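Local coordinates for chitin binding protein (Enterococcus faecalis, PDB 4A02), which cleaves glycosidic bonds of crystalline alpha- and beta-chitin oxidatively at a copper centre and works together with a chitinase, at residues I71-Q85 against P124-R138. Residues are numbered along the deposited sequence; the frame is centred on the assembly and turned at random.
Sequences ITTGPLDITWNLTAQ and PNKVVKQTINIPTDR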
loop_
_atom_site.group_PDB
_atom_site.type_symbol
_atom_site.label_atom_id
_atom_site.label_comp_id
_atom_site.label_asym_id
_atom_site.label_seq_id
_atom_site.Cartn_x
_atom_site.Cartn_y
_atom_site.Cartn_z
ATOM N N ILE A 71 10.599 -2.744 -10.402
ATOM C CA ILE A 71 11.597 -2.526 -9.363
ATOM C C ILE A 71 12.572 -3.710 -9.387
ATOM O O ILE A 71 12.325 -4.726 -9.996
ATOM C CB ILE A 71 10.981 -2.391 -7.966
ATOM C CG1 ILE A 71 10.350 -3.688 -7.454
ATOM C CG2 ILE A 71 9.978 -1.230 -7.919
ATOM C CD1 ILE A 71 9.994 -3.647 -5.980
ATOM N N THR A 72 13.680 -3.542 -8.658
ATOM C CA THR A 72 14.597 -4.649 -8.386
ATOM C C THR A 72 14.410 -5.100 -6.952
ATOM O O THR A 72 13.660 -4.510 -6.165
ATOM C CB THR A 72 16.048 -4.257 -8.622
ATOM O OG1 THR A 72 16.446 -3.303 -7.643
ATOM C CG2 THR A 72 16.283 -3.733 -9.994
ATOM N N THR A 73 15.079 -6.196 -6.579
ATOM C CA THR A 73 15.172 -6.582 -5.185
ATOM C C THR A 73 16.195 -5.703 -4.483
ATOM O O THR A 73 16.825 -4.801 -5.072
ATOM C CB THR A 73 15.530 -8.054 -5.055
ATOM O OG1 THR A 73 16.843 -8.254 -5.620
ATOM C CG2 THR A 73 14.574 -8.965 -5.787
ATOM N N GLY A 74 16.368 -5.920 -3.174
ATOM C CA GLY A 74 17.239 -5.094 -2.391
ATOM C C GLY A 74 16.559 -3.845 -1.890
ATOM O O GLY A 74 15.328 -3.728 -1.920
ATOM N N PRO A 75 17.336 -2.882 -1.412
ATOM C CA PRO A 75 16.749 -1.673 -0.842
ATOM C C PRO A 75 15.888 -0.931 -1.831
ATOM O O PRO A 75 16.287 -0.691 -2.964
ATOM C CB PRO A 75 17.971 -0.865 -0.386
ATOM C CG PRO A 75 19.050 -1.896 -0.213
ATOM C CD PRO A 75 18.808 -2.925 -1.283
ATOM N N LEU A 76 14.696 -0.548 -1.379
ATOM C CA LEU A 76 13.718 0.196 -2.176
ATOM C C LEU A 76 13.354 1.446 -1.380
ATOM O O LEU A 76 12.919 1.352 -0.222
ATOM C CB LEU A 76 12.460 -0.639 -2.405
ATOM C CG LEU A 76 11.310 0.127 -3.101
ATOM C CD1 LEU A 76 11.641 0.470 -4.526
ATOM C CD2 LEU A 76 10.056 -0.734 -3.035
ATOM N N ASP A 77 13.492 2.621 -2.004
ATOM C CA ASP A 77 13.035 3.848 -1.400
ATOM C C ASP A 77 11.529 3.981 -1.661
ATOM O O ASP A 77 11.093 3.954 -2.813
ATOM C CB ASP A 77 13.806 5.016 -1.963
ATOM C CG ASP A 77 15.260 5.063 -1.539
ATOM O OD1 ASP A 77 15.638 4.404 -0.535
ATOM O OD2 ASP A 77 16.058 5.734 -2.235
ATOM N N ILE A 78 10.778 4.118 -0.596
ATOM C CA ILE A 78 9.309 4.153 -0.690
ATOM C C ILE A 78 8.839 5.461 -0.027
ATOM O O ILE A 78 9.291 5.712 1.106
ATOM C CB ILE A 78 8.764 2.848 -0.092
ATOM C CG1 ILE A 78 7.271 2.761 -0.262
ATOM C CG2 ILE A 78 9.188 2.602 1.358
ATOM C CD1 ILE A 78 6.718 1.342 -0.300
ATOM N N THR A 79 8.082 6.338 -0.751
ATOM C CA THR A 79 7.692 7.689 -0.364
ATOM C C THR A 79 6.192 7.785 -0.171
ATOM O O THR A 79 5.436 7.419 -1.091
ATOM C CB THR A 79 8.144 8.707 -1.396
ATOM O OG1 THR A 79 9.558 8.672 -1.509
ATOM C CG2 THR A 79 7.778 10.161 -1.032
ATOM N N TRP A 80 5.788 8.296 0.971
ATOM C CA TRP A 80 4.412 8.683 1.242
ATOM C C TRP A 80 4.215 10.174 0.965
ATOM O O TRP A 80 5.118 10.983 1.176
ATOM C CB TRP A 80 3.985 8.402 2.667
ATOM C CG TRP A 80 3.893 6.980 3.078
ATOM C CD1 TRP A 80 4.916 6.110 3.317
ATOM C CD2 TRP A 80 2.680 6.249 3.353
ATOM N NE1 TRP A 80 4.422 4.881 3.708
ATOM C CE2 TRP A 80 3.048 4.954 3.745
ATOM C CE3 TRP A 80 1.317 6.585 3.294
ATOM C CZ2 TRP A 80 2.102 3.994 4.094
ATOM C CZ3 TRP A 80 0.380 5.643 3.628
ATOM C CH2 TRP A 80 0.769 4.338 4.023
ATOM N N ASN A 81 3.000 10.535 0.544
ATOM C CA ASN A 81 2.559 11.910 0.523
ATOM C C ASN A 81 1.349 12.006 1.443
ATOM O O ASN A 81 0.387 11.247 1.285
ATOM C CB ASN A 81 2.190 12.393 -0.869
ATOM C CG ASN A 81 3.306 12.549 -1.863
ATOM O OD1 ASN A 81 3.042 12.881 -3.050
ATOM N ND2 ASN A 81 4.561 12.378 -1.464
ATOM N N LEU A 82 1.435 12.911 2.419
ATOM C CA LEU A 82 0.406 13.036 3.446
ATOM C C LEU A 82 -0.389 14.273 3.212
ATOM O O LEU A 82 0.215 15.349 3.070
ATOM C CB LEU A 82 1.063 13.050 4.832
ATOM C CG LEU A 82 2.062 11.948 5.091
ATOM C CD1 LEU A 82 2.571 12.037 6.535
ATOM C CD2 LEU A 82 1.478 10.558 4.833
ATOM N N THR A 83 -1.696 14.102 3.198
ATOM C CA THR A 83 -2.602 15.194 3.041
ATOM C C THR A 83 -2.919 15.787 4.414
ATOM O O THR A 83 -3.283 16.962 4.435
ATOM C CB THR A 83 -3.915 14.803 2.336
ATOM O OG1 THR A 83 -4.580 13.726 3.021
ATOM C CG2 THR A 83 -3.661 14.373 0.926
ATOM N N ALA A 84 -2.844 14.998 5.524
ATOM C CA ALA A 84 -2.983 15.526 6.851
ATOM C C ALA A 84 -1.888 14.845 7.692
ATOM O O ALA A 84 -1.934 13.628 7.846
ATOM C CB ALA A 84 -4.392 15.278 7.359
ATOM N N GLN A 85 -0.977 15.637 8.203
ATOM C CA GLN A 85 0.152 15.054 8.931
ATOM C C GLN A 85 -0.374 14.730 10.361
ATOM O O GLN A 85 -0.907 15.577 10.986
ATOM C CB GLN A 85 1.333 15.991 8.925
ATOM C CG GLN A 85 1.821 16.376 7.561
ATOM C CD GLN A 85 2.526 17.722 7.654
ATOM O OE1 GLN A 85 1.858 18.737 7.394
ATOM N NE2 GLN A 85 3.774 17.770 8.102
ATOM N N PRO A 124 5.171 13.685 11.073
ATOM C CA PRO A 124 6.041 13.591 9.895
ATOM C C PRO A 124 5.843 14.790 8.991
ATOM O O PRO A 124 4.814 15.483 9.103
ATOM C CB PRO A 124 5.554 12.297 9.184
ATOM C CG PRO A 124 4.160 12.145 9.685
ATOM C CD PRO A 124 4.037 12.799 11.027
ATOM N N ASN A 125 6.815 14.984 8.101
ATOM C CA ASN A 125 6.646 15.949 7.011
ATOM C C ASN A 125 5.565 15.457 6.039
ATOM O O ASN A 125 5.190 14.291 6.042
ATOM C CB ASN A 125 7.986 16.058 6.296
ATOM C CG ASN A 125 8.991 16.812 7.135
ATOM O OD1 ASN A 125 8.711 17.625 8.007
ATOM N ND2 ASN A 125 10.225 16.498 6.820
ATOM N N LYS A 126 5.144 16.318 5.129
ATOM C CA LYS A 126 4.166 15.959 4.138
ATOM C C LYS A 126 4.722 14.936 3.141
ATOM O O LYS A 126 3.928 14.245 2.540
ATOM C CB LYS A 126 3.670 17.182 3.366
ATOM C CG LYS A 126 2.784 18.101 4.216
ATOM C CD LYS A 126 2.268 19.214 3.314
ATOM C CE LYS A 126 3.137 20.469 3.390
ATOM N NZ LYS A 126 2.435 21.774 3.633
ATOM N N VAL A 127 6.013 14.896 2.941
ATOM C CA VAL A 127 6.676 13.898 2.149
ATOM C C VAL A 127 7.564 13.054 3.079
ATOM O O VAL A 127 8.432 13.594 3.772
ATOM C CB VAL A 127 7.519 14.516 1.018
ATOM C CG1 VAL A 127 8.255 13.459 0.252
ATOM C CG2 VAL A 127 6.639 15.310 0.120
ATOM N N VAL A 128 7.310 11.751 3.150
ATOM C CA VAL A 128 8.035 10.858 4.034
ATOM C C VAL A 128 8.727 9.789 3.193
ATOM O O VAL A 128 8.066 9.055 2.499
ATOM C CB VAL A 128 7.082 10.127 5.034
ATOM C CG1 VAL A 128 7.897 9.182 5.911
ATOM C CG2 VAL A 128 6.382 11.106 5.919
ATOM N N LYS A 129 10.019 9.742 3.256
ATOM C CA LYS A 129 10.847 8.795 2.450
ATOM C C LYS A 129 11.473 7.802 3.416
ATOM O O LYS A 129 12.113 8.187 4.405
ATOM C CB LYS A 129 11.981 9.398 1.557
ATOM C CG LYS A 129 12.751 8.365 0.605
ATOM C CD LYS A 129 13.693 9.002 -0.362
ATOM C CE LYS A 129 15.055 9.146 0.340
ATOM N NZ LYS A 129 15.762 10.335 -0.206
ATOM N N GLN A 130 11.282 6.525 3.135
ATOM C CA GLN A 130 11.804 5.410 3.913
ATOM C C GLN A 130 12.426 4.428 2.987
ATOM O O GLN A 130 12.227 4.491 1.790
ATOM C CB GLN A 130 10.710 4.746 4.700
ATOM C CG GLN A 130 10.075 5.735 5.653
ATOM C CD GLN A 130 8.941 5.154 6.454
ATOM O OE1 GLN A 130 8.231 4.220 6.082
ATOM N NE2 GLN A 130 8.728 5.754 7.600
ATOM N N THR A 131 13.252 3.525 3.514
ATOM C CA THR A 131 13.864 2.499 2.726
ATOM C C THR A 131 13.540 1.133 3.302
ATOM O O THR A 131 13.732 0.958 4.506
ATOM C CB THR A 131 15.400 2.692 2.643
ATOM O OG1 THR A 131 15.637 4.035 2.150
ATOM C CG2 THR A 131 16.043 1.628 1.787
ATOM N N ILE A 132 13.059 0.224 2.482
ATOM C CA ILE A 132 12.738 -1.136 2.893
ATOM C C ILE A 132 13.508 -2.122 2.044
ATOM O O ILE A 132 13.860 -1.851 0.894
ATOM C CB ILE A 132 11.205 -1.382 2.847
ATOM C CG1 ILE A 132 10.687 -1.381 1.396
ATOM C CG2 ILE A 132 10.492 -0.416 3.735
ATOM C CD1 ILE A 132 9.210 -1.730 1.324
ATOM N N ASN A 133 13.756 -3.314 2.564
ATOM C CA ASN A 133 14.508 -4.327 1.862
ATOM C C ASN A 133 13.595 -5.305 1.187
ATOM O O ASN A 133 12.896 -6.094 1.826
ATOM C CB ASN A 133 15.488 -5.048 2.780
ATOM C CG ASN A 133 16.555 -4.109 3.272
ATOM O OD1 ASN A 133 17.121 -3.359 2.466
ATOM N ND2 ASN A 133 16.829 -4.215 4.545
ATOM N N ILE A 134 13.580 -5.303 -0.151
ATOM C CA ILE A 134 12.834 -6.269 -0.921
ATOM C C ILE A 134 13.614 -7.570 -0.926
ATOM O O ILE A 134 14.772 -7.589 -1.383
ATOM C CB ILE A 134 12.565 -5.760 -2.339
ATOM C CG1 ILE A 134 11.840 -4.427 -2.326
ATOM C CG2 ILE A 134 11.870 -6.822 -3.170
ATOM C CD1 ILE A 134 10.488 -4.429 -1.635
ATOM N N PRO A 135 13.048 -8.684 -0.443
ATOM C CA PRO A 135 13.834 -9.936 -0.367
ATOM C C PRO A 135 14.362 -10.343 -1.698
ATOM O O PRO A 135 13.712 -10.226 -2.743
ATOM C CB PRO A 135 12.836 -10.926 0.226
ATOM C CG PRO A 135 11.857 -10.076 0.997
ATOM C CD PRO A 135 11.705 -8.835 0.157
ATOM N N THR A 136 15.588 -10.871 -1.692
ATOM C CA THR A 136 16.279 -11.170 -2.913
ATOM C C THR A 136 15.721 -12.335 -3.717
ATOM O O THR A 136 16.093 -12.444 -4.875
ATOM C CB THR A 136 17.799 -11.341 -2.648
ATOM O OG1 THR A 136 17.966 -12.379 -1.761
ATOM C CG2 THR A 136 18.325 -10.058 -2.059
ATOM N N ASP A 137 14.858 -13.156 -3.155
ATOM C CA ASP A 137 14.238 -14.205 -3.907
ATOM C C ASP A 137 13.141 -13.687 -4.813
ATOM O O ASP A 137 12.713 -14.415 -5.714
ATOM C CB ASP A 137 13.640 -15.325 -3.029
ATOM C CG ASP A 137 12.476 -14.910 -2.186
ATOM O OD1 ASP A 137 12.316 -13.723 -1.870
ATOM O OD2 ASP A 137 11.688 -15.839 -1.794
ATOM N N ARG A 138 12.614 -12.492 -4.583
ATOM C CA ARG A 138 11.362 -12.134 -5.250
ATOM C C ARG A 138 11.579 -11.854 -6.733
ATOM O O ARG A 138 12.538 -11.211 -7.134
ATOM C CB ARG A 138 10.732 -10.902 -4.585
ATOM C CG ARG A 138 10.307 -11.117 -3.163
ATOM C CD ARG A 138 9.414 -12.314 -2.988
ATOM N NE ARG A 138 8.553 -12.259 -1.804
ATOM C CZ ARG A 138 8.904 -12.568 -0.583
ATOM N NH1 ARG A 138 10.115 -13.025 -0.276
ATOM N NH2 ARG A 138 8.009 -12.400 0.387
HETATM O O HOH W 1 17.563 -10.713 -6.381
#
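L76, I78 and W80 pack beside V128, I132 and I134 on the largely apolar face where strands 74-82 and 127-134 pair. I134 CG1 lies against L76 CB at 3.8 Å. I134 CD1 reaches L76 CD2. I71 crosses I134 at about a right angle, its CD1 against I134 CG1. In one of its two modelled conformers, I78 meets I132 through their CG2 methyls. Nearer the copper end, L82 CD1 touches P124 CG at 3.5 Å and also packs on V128 CG2. This face looks onto the other sheet: I78 and I132 touch Y93, whose hydroxyl is hydrogen-bonded to W80 NE1 and Q130 OE1.

The strands are antiparallel neighbours in the three-stranded sheet of the LPMO beta-sandwich. Strand 74-82 is central, between 127-134 and 2-6. Paired backbone bonds run from G74 with I134 to W80 with V128, and L82 N donates to K126 O. W80 O also accepts from N81 ND2, which comes from the opposite face of the carbonyl plane to V128 N.

The other face is mixed. T79 CG2 touches V127 CG1 at 3.6 Å. T131 OG1 lies anti to its own carbonyl carbon (chi1 -55°), and from there it donates to D77 OD1 at 2.7 Å, on the anti side and 28° out of the carboxylate plane.

Past the strand ends, a water joins T73 OG1 to T136 O. At the other end, where copper ligands H1 and H86 lie nearby, Q85 NE2 donates to a lone pair of P124 O at 2.7 Å. Q85 OE1 rests against K126 CG at 3.4 Å.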